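Local coordinates for protein cellobiose 2-epimerase (Caldibacillus thermoamylovorans, PDB 5ZHB) that catalyses the epimerisation of cellobiose at C2 of its reducing-end glucose, giving 4-O-beta-D-glucosyl-D-mannose, at residues Thr3-Phe8 against Leu382-Arg387; Asn318-Glu321 against Asp325-Phe328; Gly349-Trp354 against Tyr375-Phe380. All coordinates share one frame; numbering follows the deposited sequence.

Two of the three contacts use the last helix of the chain, 375-387, and the third is tied to it by a salt bridge, in the (alpha/alpha)6 barrel expected of the N-acylglucosamine 2-epimerase family. The C-terminal half of that helix meets helix 2-21 in contact 1, its first turns meet the loop 349-354 in contact 3, and the two centres are 15 Å apart. Contact 2 pairs helices 306-323 and 326-343 and reaches contact 1 through Arg-387 and Glu-321; contacts 2 and 3 do not touch, their nearest atoms being about 10 Å apart. Along the chain contact 2 precedes contact 3, and both are nested inside contact 1, which brings the first and last helices together, consistent with closure of the helical ring.

Contact 1: Thr3-Phe8 against Leu382-Arg387; sequences TFVNEF and LEFIER
The ring of Phe-384 takes the edge of Phe-8 on one face, a T-shaped pair with centroids 4.8 Å apart and planes at 73°. CE2 of Phe-8 does most of the touching: it stands 3.5 Å from CG of Phe-384, displaced from the ring centre toward the rim. At that same edge of Phe-8, in its plane, lies CB of Phe-384, while the backbone O of Phe-4 sits above one face of the Phe-8 ring. Phe-384 keeps CG anti to its carbonyl carbon (chi1 -85°), which carries the ring to the side of helix 2-21.

Val-5 works one turn earlier, its two methyls dividing the labour. CG2 of Val-5 packs 4.0 Å from CB of Phe-384, and CG1 of Val-5 lies 3.9 Å from CA of Ile-385 and touches the CG1 of that side chain. The axes of segments 3-8 and 382-387 approach to 9.2 Å, their directions 138° apart, closer to antiparallel than to perpendicular.

Trp-336 gives Phe-8 a second edge-to-face partner, and Phe-384 also meets Tyr-317, so the aromatic contacts continue onto helices 326-343 and 306-323. No hydrogen bond joins 3-8 to 382-387. The first and last helices of the barrel are therefore held together here by dispersion and by the weak electrostatics of C-H bonds directed at an aromatic face.

Contact 2: Asn318-Glu321 against Asp325-Phe328; sequences NAYE and DEKF
Phe-328 and Ala-319 meet in the helical hairpin formed by helices 306-323 and 326-343, an antiparallel building unit of the (alpha/alpha)6 barrel. The methyl CB of Ala-319 stands over the centre of the Phe-328 ring, 3.6 Å from its centroid and only 5° off the ring normal, a nearly axial CH-pi contact. Next to it, CB of Tyr-320 packs 3.8 Å from CB of Phe-328, so the start of the second helix lies against two successive residues of the first.

The rest of Tyr-320 reaches along the turn. Its CG is anti to the backbone N (chi1 175°), carrying the ring toward the first residues of the following helix. There the ring edge meets the backbone: CD1 of Tyr-320 lies 3.3 Å from O of Asp-325. Farther out, OH of Tyr-320 donates to OE1 of Glu-326 over 3.0 Å, on the syn side of the carboxylate but 30° out of its plane. Tyr-320 and Glu-326 run side by side in the same direction, their flat groups steeply inclined to each other, and a bend at chi2 of Glu-326 brings OE1 to the hydroxyl. A leucine in place of Tyr-320 would probably leave the Glu-326 carboxylate without this donor and open a gap along the Asp-325 backbone.

In the second shell, Tyr-278 of helix 267-283 meets the Phe-328 ring and hydrogen-bonds to OD2 of Asp-325. The other oxygen of that carboxylate serves the helix start: at the N-cap position, OD1 of Asp-325 accepts from N of Lys-327 at 3.1 Å, from above the carboxylate plane.

Contact 3: Gly349-Trp354 against Tyr375-Phe380; sequences GGEWYW and YHNARF
Asn-377 and Glu-351 supply the polar part of this buried contact. ND2 of Asn-377 donates to OE1 of Glu-351 at 3.0 Å along an almost straight line (171°). The acceptor lies in the amide plane, but the amide comes from above the carboxylate plane. The other oxygen, OE2 of Glu-351, turns back and accepts from the backbone N of Trp-352 at 2.7 Å. Trp-20 and Lys-372 add a hydrogen bond to OE1 and a salt bridge to OE2, so the buried carboxylate has several donors and is probably ionised.

Aromatic contacts make up the rest. Asn-377 places CG between its backbone N and carbonyl carbon (chi1 62°), letting its side chain pass over the Trp-352 indole: CB lies 3.9 Å from the centroid of the six-membered ring, and ND2 is 3.6 Å from CD2 of Trp-352, with the amide nearly perpendicular to the ring. At the edge of the indole, CH2 of Trp-352 touches CE2 of Phe-380 at 4.0 Å, while NE1 of Trp-352 donates to OE2 of Glu-11 in helix 2-21.

The loop after helix 326-343 is thus seated on the first turns of helix 375-387 in what is, by family, an (alpha/alpha)6 barrel.

Contact 1: Thr3-Phe8 against Leu382-Arg387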
loop_
_atom_site.group_PDB
_atom_site.type_symbol
_atom_site.label_atom_id
_atom_site.label_comp_id
_atom_site.label_asym_id
_atom_site.label_seq_id
_atom_site.Cartn_x
_atom_site.Cartn_y
_atom_site.Cartn_z
ATOM N N THR A 3 -23.815 8.452 7.026
ATOM C CA THR A 3 -24.202 8.754 5.658
ATOM C C THR A 3 -23.028 8.518 4.707
ATOM O O THR A 3 -23.180 7.815 3.708
ATOM C CB THR A 3 -24.714 10.193 5.573
ATOM O OG1 THR A 3 -25.000 10.429 4.200
ATOM C CG2 THR A 3 -23.705 11.242 6.014
ATOM N N PHE A 4 -21.863 9.097 5.039
ATOM C CA PHE A 4 -20.684 9.008 4.189
ATOM C C PHE A 4 -20.237 7.543 4.151
ATOM O O PHE A 4 -19.932 7.019 3.080
ATOM C CB PHE A 4 -19.602 10.023 4.615
ATOM C CG PHE A 4 -19.864 11.446 4.129
ATOM C CD1 PHE A 4 -19.568 11.824 2.818
ATOM C CD2 PHE A 4 -20.433 12.408 4.969
ATOM C CE1 PHE A 4 -19.830 13.118 2.360
ATOM C CE2 PHE A 4 -20.688 13.702 4.510
ATOM C CZ PHE A 4 -20.396 14.054 3.205
ATOM N N VAL A 5 -20.244 6.859 5.304
ATOM C CA VAL A 5 -19.721 5.501 5.384
ATOM C C VAL A 5 -20.610 4.523 4.617
ATOM O O VAL A 5 -20.097 3.579 4.002
ATOM C CB VAL A 5 -19.466 5.052 6.832
ATOM C CG1 VAL A 5 -19.101 3.576 6.925
ATOM C CG2 VAL A 5 -18.358 5.888 7.452
ATOM N N ASN A 6 -21.930 4.755 4.607
ATOM C CA ASN A 6 -22.802 3.942 3.775
ATOM C C ASN A 6 -22.451 4.129 2.307
ATOM O O ASN A 6 -22.546 3.201 1.525
ATOM C CB ASN A 6 -24.284 4.227 4.004
ATOM C CG ASN A 6 -24.788 3.563 5.265
ATOM O OD1 ASN A 6 -24.656 2.343 5.427
ATOM N ND2 ASN A 6 -25.360 4.336 6.174
ATOM N N GLU A 7 -22.052 5.326 1.905
ATOM C CA GLU A 7 -21.653 5.554 0.526
ATOM C C GLU A 7 -20.362 4.801 0.191
ATOM O O GLU A 7 -20.208 4.315 -0.935
ATOM C CB GLU A 7 -21.498 7.040 0.234
ATOM C CG GLU A 7 -22.849 7.729 0.083
ATOM C CD GLU A 7 -22.749 9.109 -0.524
ATOM O OE1 GLU A 7 -21.643 9.533 -0.928
ATOM O OE2 GLU A 7 -23.811 9.768 -0.586
ATOM N N PHE A 8 -19.460 4.675 1.166
ATOM C CA PHE A 8 -18.197 3.969 0.926
ATOM C C PHE A 8 -18.432 2.463 0.844
ATOM O O PHE A 8 -17.877 1.764 -0.014
ATOM C CB PHE A 8 -17.193 4.209 2.051
ATOM C CG PHE A 8 -16.850 5.660 2.350
ATOM C CD1 PHE A 8 -17.084 6.672 1.425
ATOM C CD2 PHE A 8 -16.279 6.004 3.571
ATOM C CE1 PHE A 8 -16.741 7.987 1.723
ATOM C CE2 PHE A 8 -15.937 7.320 3.862
ATOM C CZ PHE A 8 -16.169 8.308 2.939
ATOM N N LEU A 382 -12.933 0.002 3.955
ATOM C CA LEU A 382 -12.930 -0.863 5.138
ATOM C C LEU A 382 -12.482 -0.151 6.413
ATOM O O LEU A 382 -13.014 -0.407 7.505
ATOM C CB LEU A 382 -12.064 -2.081 4.857
ATOM C CG LEU A 382 -12.610 -3.026 3.776
ATOM C CD1 LEU A 382 -11.573 -4.063 3.440
ATOM C CD2 LEU A 382 -13.908 -3.682 4.207
ATOM N N GLU A 383 -11.525 0.768 6.284
ATOM C CA GLU A 383 -11.053 1.506 7.446
ATOM C C GLU A 383 -12.188 2.344 8.038
ATOM O O GLU A 383 -12.345 2.395 9.259
ATOM C CB GLU A 383 -9.878 2.376 7.015
ATOM C CG GLU A 383 -8.527 1.665 7.048
ATOM C CD GLU A 383 -8.061 1.353 8.456
ATOM O OE1 GLU A 383 -8.163 2.241 9.330
ATOM O OE2 GLU A 383 -7.574 0.233 8.663
ATOM N N PHE A 384 -12.913 3.069 7.187
ATOM C CA PHE A 384 -14.050 3.863 7.643
ATOM C C PHE A 384 -15.157 2.984 8.215
ATOM O O PHE A 384 -15.710 3.274 9.269
ATOM C CB PHE A 384 -14.624 4.689 6.508
ATOM C CG PHE A 384 -13.885 6.000 6.334
ATOM C CD1 PHE A 384 -14.282 7.131 7.038
ATOM C CD2 PHE A 384 -12.791 6.099 5.487
ATOM C CE1 PHE A 384 -13.645 8.356 6.819
ATOM C CE2 PHE A 384 -12.109 7.299 5.337
ATOM C CZ PHE A 384 -12.542 8.426 5.989
ATOM N N ILE A 385 -15.485 1.893 7.530
ATOM C CA ILE A 385 -16.475 0.977 8.073
ATOM C C ILE A 385 -16.123 0.567 9.511
ATOM O O ILE A 385 -16.976 0.565 10.410
ATOM C CB ILE A 385 -16.636 -0.229 7.132
ATOM C CG1 ILE A 385 -17.325 0.174 5.815
ATOM C CG2 ILE A 385 -17.389 -1.349 7.859
ATOM C CD1 ILE A 385 -17.148 -0.812 4.660
ATOM N N GLU A 386 -14.867 0.186 9.746
ATOM C CA GLU A 386 -14.441 -0.364 11.021
ATOM C C GLU A 386 -14.301 0.758 12.049
ATOM O O GLU A 386 -14.611 0.571 13.227
ATOM C CB GLU A 386 -13.135 -1.149 10.841
ATOM C CG GLU A 386 -13.007 -2.393 11.723
ATOM C CD GLU A 386 -11.624 -3.055 11.776
ATOM O OE1 GLU A 386 -11.482 -4.089 12.455
ATOM O OE2 GLU A 386 -10.656 -2.548 11.178
ATOM N N ARG A 387 -13.811 1.935 11.639
ATOM C CA ARG A 387 -13.609 3.018 12.592
ATOM C C ARG A 387 -14.953 3.558 13.101
ATOM O O ARG A 387 -15.058 3.899 14.282
ATOM C CB ARG A 387 -12.786 4.141 11.957
ATOM C CG ARG A 387 -11.296 3.823 11.866
ATOM C CD ARG A 387 -10.606 4.821 10.958
ATOM N NE ARG A 387 -9.225 4.408 10.663
ATOM C CZ ARG A 387 -8.159 4.952 11.247
ATOM N NH1 ARG A 387 -8.320 5.813 12.240
ATOM N NH2 ARG A 387 -6.941 4.631 10.843
#

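Contact 2: Asn318-Glu321 against Asp325-Phe328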
loop_
_atom_site.group_PDB
_atom_site.type_symbol
_atom_site.label_atom_id
_atom_site.label_comp_id
_atom_site.label_asym_id
_atom_site.label_seq_id
_atom_site.Cartn_x
_atom_site.Cartn_y
_atom_site.Cartn_z
ATOM N N ASN A 318 -8.302 9.774 10.526
ATOM C CA ASN A 318 -7.513 9.420 11.697
ATOM C C ASN A 318 -7.136 10.680 12.478
ATOM O O ASN A 318 -7.310 10.735 13.696
ATOM C CB ASN A 318 -6.237 8.661 11.290
ATOM C CG ASN A 318 -5.475 8.075 12.459
ATOM O OD1 ASN A 318 -5.988 7.215 13.177
ATOM N ND2 ASN A 318 -4.233 8.502 12.645
ATOM N N ALA A 319 -6.611 11.676 11.768
ATOM C CA ALA A 319 -6.245 12.946 12.354
ATOM C C ALA A 319 -7.435 13.615 13.054
ATOM O O ALA A 319 -7.247 14.253 14.096
ATOM C CB ALA A 319 -5.680 13.836 11.299
ATOM N N TYR A 320 -8.623 13.501 12.447
ATOM C CA TYR A 320 -9.842 14.029 13.041
ATOM C C TYR A 320 -10.106 13.340 14.365
ATOM O O TYR A 320 -10.470 14.018 15.329
ATOM C CB TYR A 320 -11.055 13.891 12.126
ATOM C CG TYR A 320 -12.364 14.331 12.768
ATOM C CD1 TYR A 320 -12.611 15.679 13.041
ATOM C CD2 TYR A 320 -13.345 13.405 13.083
ATOM C CE1 TYR A 320 -13.791 16.091 13.634
ATOM C CE2 TYR A 320 -14.558 13.812 13.619
ATOM C CZ TYR A 320 -14.772 15.153 13.910
ATOM O OH TYR A 320 -15.966 15.543 14.447
ATOM N N GLU A 321 -9.929 12.005 14.401
ATOM C CA GLU A 321 -10.094 11.228 15.621
ATOM C C GLU A 321 -9.151 11.739 16.724
ATOM O O GLU A 321 -9.537 11.842 17.875
ATOM C CB GLU A 321 -9.959 9.721 15.362
ATOM C CG GLU A 321 -11.153 9.093 14.646
ATOM C CD GLU A 321 -11.093 7.584 14.423
ATOM O OE1 GLU A 321 -10.263 7.139 13.627
ATOM O OE2 GLU A 321 -11.887 6.831 15.000
ATOM N N ASP A 325 -10.586 18.124 15.121
ATOM C CA ASP A 325 -10.529 19.329 14.326
ATOM C C ASP A 325 -11.331 19.109 13.051
ATOM O O ASP A 325 -10.908 18.350 12.178
ATOM C CB ASP A 325 -9.093 19.755 14.123
ATOM C CG ASP A 325 -8.863 21.068 13.402
ATOM O OD1 ASP A 325 -9.818 21.587 12.789
ATOM O OD2 ASP A 325 -7.720 21.543 13.458
ATOM N N GLU A 326 -12.478 19.803 12.983
ATOM C CA GLU A 326 -13.425 19.705 11.883
ATOM C C GLU A 326 -12.769 19.910 10.511
ATOM O O GLU A 326 -13.306 19.405 9.545
ATOM C CB GLU A 326 -14.533 20.753 12.065
ATOM C CG GLU A 326 -15.403 20.507 13.291
ATOM C CD GLU A 326 -16.414 19.384 13.162
ATOM O OE1 GLU A 326 -16.395 18.450 14.000
ATOM O OE2 GLU A 326 -17.241 19.467 12.228
ATOM N N LYS A 327 -11.689 20.708 10.417
ATOM C CA LYS A 327 -10.881 20.895 9.217
ATOM C C LYS A 327 -10.626 19.559 8.491
ATOM O O LYS A 327 -10.678 19.470 7.258
ATOM C CB LYS A 327 -9.546 21.486 9.660
ATOM C CG LYS A 327 -8.728 22.174 8.588
ATOM C CD LYS A 327 -7.303 22.528 9.015
ATOM C CE LYS A 327 -7.185 23.620 10.031
ATOM N NZ LYS A 327 -7.337 24.920 9.374
ATOM N N PHE A 328 -10.386 18.502 9.272
ATOM C CA PHE A 328 -10.046 17.197 8.715
ATOM C C PHE A 328 -11.298 16.524 8.154
ATOM O O PHE A 328 -11.221 15.859 7.127
ATOM C CB PHE A 328 -9.378 16.347 9.796
ATOM C CG PHE A 328 -7.955 16.763 10.129
ATOM C CD1 PHE A 328 -6.985 16.891 9.137
ATOM C CD2 PHE A 328 -7.597 17.092 11.435
ATOM C CE1 PHE A 328 -5.694 17.282 9.440
ATOM C CE2 PHE A 328 -6.309 17.519 11.735
ATOM C CZ PHE A 328 -5.350 17.612 10.726
#

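Contact 3: Gly349-Trp354 against Tyr375-Phe380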
loop_
_atom_site.group_PDB
_atom_site.type_symbol
_atom_site.label_atom_id
_atom_site.label_comp_id
_atom_site.label_asym_id
_atom_site.label_seq_id
_atom_site.Cartn_x
_atom_site.Cartn_y
_atom_site.Cartn_z
ATOM N N GLY A 349 -18.370 -2.032 -16.771
ATOM C CA GLY A 349 -17.104 -2.716 -16.913
ATOM C C GLY A 349 -15.978 -2.031 -16.138
ATOM O O GLY A 349 -14.894 -2.593 -16.064
ATOM N N GLY A 350 -16.229 -0.809 -15.640
ATOM C CA GLY A 350 -15.192 0.026 -15.044
ATOM C C GLY A 350 -15.070 -0.116 -13.528
ATOM O O GLY A 350 -15.808 -0.860 -12.865
ATOM N N GLU A 351 -14.079 0.602 -12.963
ATOM C CA GLU A 351 -13.874 0.606 -11.521
ATOM C C GLU A 351 -13.543 2.044 -11.136
ATOM O O GLU A 351 -14.366 2.941 -11.308
ATOM C CB GLU A 351 -12.826 -0.477 -11.231
ATOM C CG GLU A 351 -12.519 -0.746 -9.764
ATOM C CD GLU A 351 -11.147 -0.318 -9.221
ATOM O OE1 GLU A 351 -10.806 -0.794 -8.130
ATOM O OE2 GLU A 351 -10.464 0.505 -9.842
ATOM N N TRP A 352 -12.274 2.272 -10.788
ATOM C CA TRP A 352 -11.753 3.616 -10.619
ATOM C C TRP A 352 -10.703 3.883 -11.696
ATOM O O TRP A 352 -9.899 3.038 -12.085
ATOM C CB TRP A 352 -11.149 3.791 -9.209
ATOM C CG TRP A 352 -12.107 3.713 -8.041
ATOM C CD1 TRP A 352 -13.282 3.039 -7.920
ATOM C CD2 TRP A 352 -11.932 4.405 -6.781
ATOM N NE1 TRP A 352 -13.849 3.253 -6.689
ATOM C CE2 TRP A 352 -13.038 4.094 -5.967
ATOM C CE3 TRP A 352 -10.957 5.273 -6.286
ATOM C CZ2 TRP A 352 -13.180 4.600 -4.678
ATOM C CZ3 TRP A 352 -11.103 5.775 -5.011
ATOM C CH2 TRP A 352 -12.205 5.470 -4.232
ATOM N N TYR A 353 -10.648 5.127 -12.145
ATOM C CA TYR A 353 -9.541 5.526 -12.992
ATOM C C TYR A 353 -8.235 5.595 -12.201
ATOM O O TYR A 353 -8.232 5.818 -10.992
ATOM C CB TYR A 353 -9.813 6.906 -13.562
ATOM C CG TYR A 353 -11.074 7.024 -14.386
ATOM C CD1 TYR A 353 -11.253 6.283 -15.555
ATOM C CD2 TYR A 353 -12.027 7.984 -14.059
ATOM C CE1 TYR A 353 -12.411 6.424 -16.311
ATOM C CE2 TYR A 353 -13.171 8.146 -14.817
ATOM C CZ TYR A 353 -13.341 7.394 -15.960
ATOM O OH TYR A 353 -14.467 7.611 -16.681
ATOM N N TRP A 354 -7.126 5.387 -12.907
ATOM C CA TRP A 354 -5.808 5.498 -12.326
ATOM C C TRP A 354 -5.612 6.917 -11.796
ATOM O O TRP A 354 -5.168 7.133 -10.668
ATOM C CB TRP A 354 -4.762 5.162 -13.397
ATOM C CG TRP A 354 -3.344 5.204 -12.881
ATOM C CD1 TRP A 354 -2.660 6.328 -12.503
ATOM C CD2 TRP A 354 -2.420 4.115 -12.730
ATOM N NE1 TRP A 354 -1.406 6.011 -12.067
ATOM C CE2 TRP A 354 -1.214 4.666 -12.235
ATOM C CE3 TRP A 354 -2.478 2.748 -12.996
ATOM C CZ2 TRP A 354 -0.084 3.894 -11.988
ATOM C CZ3 TRP A 354 -1.350 1.989 -12.792
ATOM C CH2 TRP A 354 -0.166 2.556 -12.301
ATOM N N TYR A 375 -6.246 -2.871 -3.288
ATOM C CA TYR A 375 -5.804 -2.711 -1.908
ATOM C C TYR A 375 -6.099 -1.304 -1.385
ATOM O O TYR A 375 -6.743 -1.181 -0.335
ATOM C CB TYR A 375 -4.344 -3.165 -1.791
ATOM C CG TYR A 375 -3.363 -2.340 -0.970
ATOM C CD1 TYR A 375 -3.264 -2.478 0.408
ATOM C CD2 TYR A 375 -2.457 -1.482 -1.594
ATOM C CE1 TYR A 375 -2.313 -1.785 1.154
ATOM C CE2 TYR A 375 -1.496 -0.788 -0.865
ATOM C CZ TYR A 375 -1.439 -0.916 0.519
ATOM O OH TYR A 375 -0.473 -0.257 1.252
ATOM N N HIS A 376 -5.648 -0.261 -2.093
ATOM C CA HIS A 376 -5.772 1.096 -1.552
ATOM C C HIS A 376 -7.245 1.491 -1.362
ATOM O O HIS A 376 -7.642 1.979 -0.291
ATOM C CB HIS A 376 -5.046 2.102 -2.430
ATOM C CG HIS A 376 -3.552 2.197 -2.300
ATOM N ND1 HIS A 376 -2.922 2.651 -1.153
ATOM C CD2 HIS A 376 -2.574 1.852 -3.163
ATOM C CE1 HIS A 376 -1.596 2.579 -1.332
ATOM N NE2 HIS A 376 -1.360 2.133 -2.561
ATOM N N ASN A 377 -8.034 1.337 -2.418
ATOM C CA ASN A 377 -9.419 1.789 -2.390
ATOM C C ASN A 377 -10.307 0.886 -1.517
ATOM O O ASN A 377 -11.173 1.413 -0.795
ATOM C CB ASN A 377 -9.942 2.108 -3.789
ATOM C CG ASN A 377 -9.965 0.944 -4.754
ATOM O OD1 ASN A 377 -9.324 -0.079 -4.506
ATOM N ND2 ASN A 377 -10.653 1.126 -5.879
ATOM N N ALA A 378 -10.112 -0.441 -1.542
ATOM C CA ALA A 378 -10.830 -1.310 -0.628
ATOM C C ALA A 378 -10.496 -0.999 0.823
ATOM O O ALA A 378 -11.397 -0.908 1.658
ATOM C CB ALA A 378 -10.564 -2.765 -0.895
ATOM N N ARG A 379 -9.193 -0.905 1.120
ATOM C CA ARG A 379 -8.736 -0.609 2.457
ATOM C C ARG A 379 -9.375 0.692 2.963
ATOM O O ARG A 379 -9.805 0.752 4.113
ATOM C CB ARG A 379 -7.204 -0.570 2.494
ATOM C CG ARG A 379 -6.728 -0.352 3.923
ATOM C CD ARG A 379 -5.247 -0.461 4.166
ATOM N NE ARG A 379 -4.508 0.585 3.462
ATOM C CZ ARG A 379 -3.177 0.691 3.460
ATOM N NH1 ARG A 379 -2.448 -0.150 4.163
ATOM N NH2 ARG A 379 -2.593 1.663 2.773
ATOM N N PHE A 380 -9.430 1.731 2.117
ATOM C CA PHE A 380 -10.052 2.975 2.518
ATOM C C PHE A 380 -11.498 2.739 2.974
ATOM O O PHE A 380 -11.876 3.201 4.055
ATOM C CB PHE A 380 -9.890 4.029 1.418
ATOM C CG PHE A 380 -11.124 4.872 1.150
ATOM C CD1 PHE A 380 -11.532 5.857 2.049
ATOM C CD2 PHE A 380 -11.867 4.679 -0.008
ATOM C CE1 PHE A 380 -12.638 6.643 1.770
ATOM C CE2 PHE A 380 -12.972 5.460 -0.280
ATOM C CZ PHE A 380 -13.372 6.423 0.621
#